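Local coordinates for protein glutamate receptor IIB,Glutamate receptor IIB (Drosophila melanogaster, PDB 4WXJ) that probably acts as a subunit of a glutamate-gated cation channel of the fly neuromuscular junction, its extracellular ligand-binding domain holding the transmitter glutamate, at residues L97-A102 and T110-Q115. Numbering follows the deposited sequence.
Sequences LTITQA and TVPFMQ. With GLU (glutamic acid), chain C.
Thr110 meets Ile99 through its backbone: the Ile99 CD1 methyl comes to 4.5 Å from Thr110 O, a loose approach. The threonine's own hydroxyl turns to the chain ahead, Thr110 OG1 lying 2.9 Å from Val111 O and bonding to it with the donor tilted 35° from the carbonyl plane. Pro112 gives the one apolar side-chain contact, its ring atom CG 4.2 Å from Ile99 CD1. With CD1 anti to CA (chi2 173°), the Ile99 side chain is drawn out to full length and its terminal methyl reaches the proline ring. Phe113 and Met114, like Thr110 before them, pair with strand 214-230, here through backbone bonds to Tyr226. Leu97 and Ile99 share backbone hydrogen bonds with Gly227 and His225, which makes the strand a partner common to both segments. On the ligand side of 97-102, Thr98 grips glutamate twice: Thr98 N donates to the ligand's O at 2.9 Å in a nearly straight bond (167°), and Thr98 OG1 accepts from the ligand's N at 2.7 Å. Thr100 caps the helix that carries Arg103, which also hydrogen-bonds to the bound glutamate. The thin packing thus lies behind the agonist site of the bilobed, periplasmic-binding-protein-like domain of ionotropic glutamate receptors.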
loop_
_atom_site.group_PDB
_atom_site.type_symbol
_atom_site.label_atom_id
_atom_site.label_comp_id
_atom_site.label_asym_id
_atom_site.label_seq_id
_atom_site.Cartn_x
_atom_site.Cartn_y
_atom_site.Cartn_z
ATOM N N LEU A 97 2.623 1.924 2.858
ATOM C CA LEU A 97 2.633 3.333 2.495
ATOM C C LEU A 97 3.753 3.593 1.497
ATOM O O LEU A 97 4.927 3.652 1.859
ATOM C CB LEU A 97 2.800 4.204 3.745
ATOM C CG LEU A 97 2.566 5.709 3.593
ATOM C CD1 LEU A 97 1.131 6.013 3.179
ATOM C CD2 LEU A 97 2.905 6.417 4.897
ATOM N N THR A 98 3.374 3.735 0.234
ATOM C CA THR A 98 4.336 3.882 -0.846
ATOM C C THR A 98 4.872 5.304 -0.925
ATOM O O THR A 98 4.117 6.273 -0.814
ATOM C CB THR A 98 3.711 3.508 -2.192
ATOM O OG1 THR A 98 3.163 2.187 -2.108
ATOM C CG2 THR A 98 4.750 3.561 -3.311
ATOM N N ILE A 99 6.179 5.421 -1.128
ATOM C CA ILE A 99 6.817 6.723 -1.269
ATOM C C ILE A 99 6.531 7.305 -2.651
ATOM O O ILE A 99 6.888 6.713 -3.670
ATOM C CB ILE A 99 8.340 6.628 -1.049
ATOM C CG1 ILE A 99 8.629 6.084 0.354
ATOM C CG2 ILE A 99 9.000 7.998 -1.237
ATOM C CD1 ILE A 99 10.091 5.791 0.629
ATOM N N THR A 100 5.877 8.463 -2.669
ATOM C CA THR A 100 5.585 9.173 -3.908
ATOM C C THR A 100 6.106 10.600 -3.825
ATOM O O THR A 100 6.335 11.129 -2.735
ATOM C CB THR A 100 4.074 9.212 -4.215
ATOM O OG1 THR A 100 3.410 10.057 -3.270
ATOM C CG2 THR A 100 3.473 7.810 -4.164
ATOM N N GLN A 101 6.284 11.214 -4.987
ATOM C CA GLN A 101 6.821 12.562 -5.079
ATOM C C GLN A 101 5.923 13.569 -4.366
ATOM O O GLN A 101 6.405 14.446 -3.649
ATOM C CB GLN A 101 7.003 12.950 -6.550
ATOM C CG GLN A 101 7.434 14.385 -6.769
ATOM C CD GLN A 101 6.275 15.282 -7.134
ATOM O OE1 GLN A 101 5.753 15.214 -8.247
ATOM N NE2 GLN A 101 5.857 16.125 -6.198
ATOM N N ALA A 102 4.616 13.437 -4.564
ATOM C CA ALA A 102 3.655 14.345 -3.948
ATOM C C ALA A 102 3.670 14.223 -2.425
ATOM O O ALA A 102 3.617 15.225 -1.713
ATOM C CB ALA A 102 2.260 14.075 -4.486
ATOM N N THR A 110 11.246 7.678 6.263
ATOM C CA THR A 110 12.423 6.940 6.687
ATOM C C THR A 110 13.012 6.246 5.471
ATOM O O THR A 110 12.452 6.320 4.375
ATOM C CB THR A 110 12.093 5.889 7.762
ATOM O OG1 THR A 110 11.220 4.894 7.209
ATOM C CG2 THR A 110 11.424 6.538 8.963
ATOM N N VAL A 111 14.142 5.576 5.659
ATOM C CA VAL A 111 14.618 4.638 4.656
ATOM C C VAL A 111 13.524 3.595 4.463
ATOM O O VAL A 111 12.781 3.304 5.400
ATOM C CB VAL A 111 15.931 3.947 5.065
ATOM C CG1 VAL A 111 17.069 4.946 5.110
ATOM C CG2 VAL A 111 15.773 3.246 6.410
ATOM N N PRO A 112 13.412 3.030 3.254
ATOM C CA PRO A 112 12.337 2.048 3.074
ATOM C C PRO A 112 12.540 0.775 3.889
ATOM O O PRO A 112 13.683 0.395 4.144
ATOM C CB PRO A 112 12.393 1.732 1.577
ATOM C CG PRO A 112 13.133 2.869 0.957
ATOM C CD PRO A 112 14.115 3.316 1.992
ATOM N N PHE A 113 11.444 0.134 4.290
ATOM C CA PHE A 113 11.515 -1.159 4.969
ATOM C C PHE A 113 11.063 -2.293 4.052
ATOM O O PHE A 113 11.115 -3.463 4.429
ATOM C CB PHE A 113 10.676 -1.150 6.255
ATOM C CG PHE A 113 9.211 -0.874 6.039
ATOM C CD1 PHE A 113 8.336 -1.897 5.712
ATOM C CD2 PHE A 113 8.705 0.408 6.196
ATOM C CE1 PHE A 113 6.989 -1.644 5.527
ATOM C CE2 PHE A 113 7.361 0.666 6.012
ATOM C CZ PHE A 113 6.501 -0.360 5.678
ATOM N N MET A 114 10.630 -1.945 2.844
ATOM C CA MET A 114 10.207 -2.948 1.872
ATOM C C MET A 114 10.272 -2.394 0.453
ATOM O O MET A 114 9.871 -1.256 0.199
ATOM C CB MET A 114 8.788 -3.429 2.187
ATOM C CG MET A 114 8.392 -4.714 1.471
ATOM S SD MET A 114 6.772 -5.345 1.969
ATOM C CE MET A 114 7.051 -5.725 3.696
ATOM N N GLN A 115 10.794 -3.205 -0.462
ATOM C CA GLN A 115 10.821 -2.862 -1.877
ATOM C C GLN A 115 9.824 -3.756 -2.601
ATOM O O GLN A 115 9.583 -4.892 -2.190
ATOM C CB GLN A 115 12.230 -3.017 -2.464
ATOM C CG GLN A 115 12.824 -4.406 -2.330
ATOM C CD GLN A 115 14.215 -4.509 -2.936
ATOM O OE1 GLN A 115 15.038 -3.608 -2.783
ATOM N NE2 GLN A 115 14.480 -5.609 -3.630
HETATM N N GLU C . 0.706 1.438 -1.246
HETATM C CA GLU C . -0.154 2.307 -2.095
HETATM C C GLU C . -0.143 3.739 -1.572
HETATM O O GLU C . 0.635 4.066 -0.674
HETATM C CB GLU C . -1.580 1.763 -2.136
HETATM C CG GLU C . -1.747 0.497 -2.963
HETATM C CD GLU C . -1.858 0.758 -4.461
HETATM O OE1 GLU C . -1.816 -0.222 -5.233
HETATM O OE2 GLU C . -1.990 1.933 -4.870
HETATM O OXT GLU C . -0.898 4.599 -2.031
#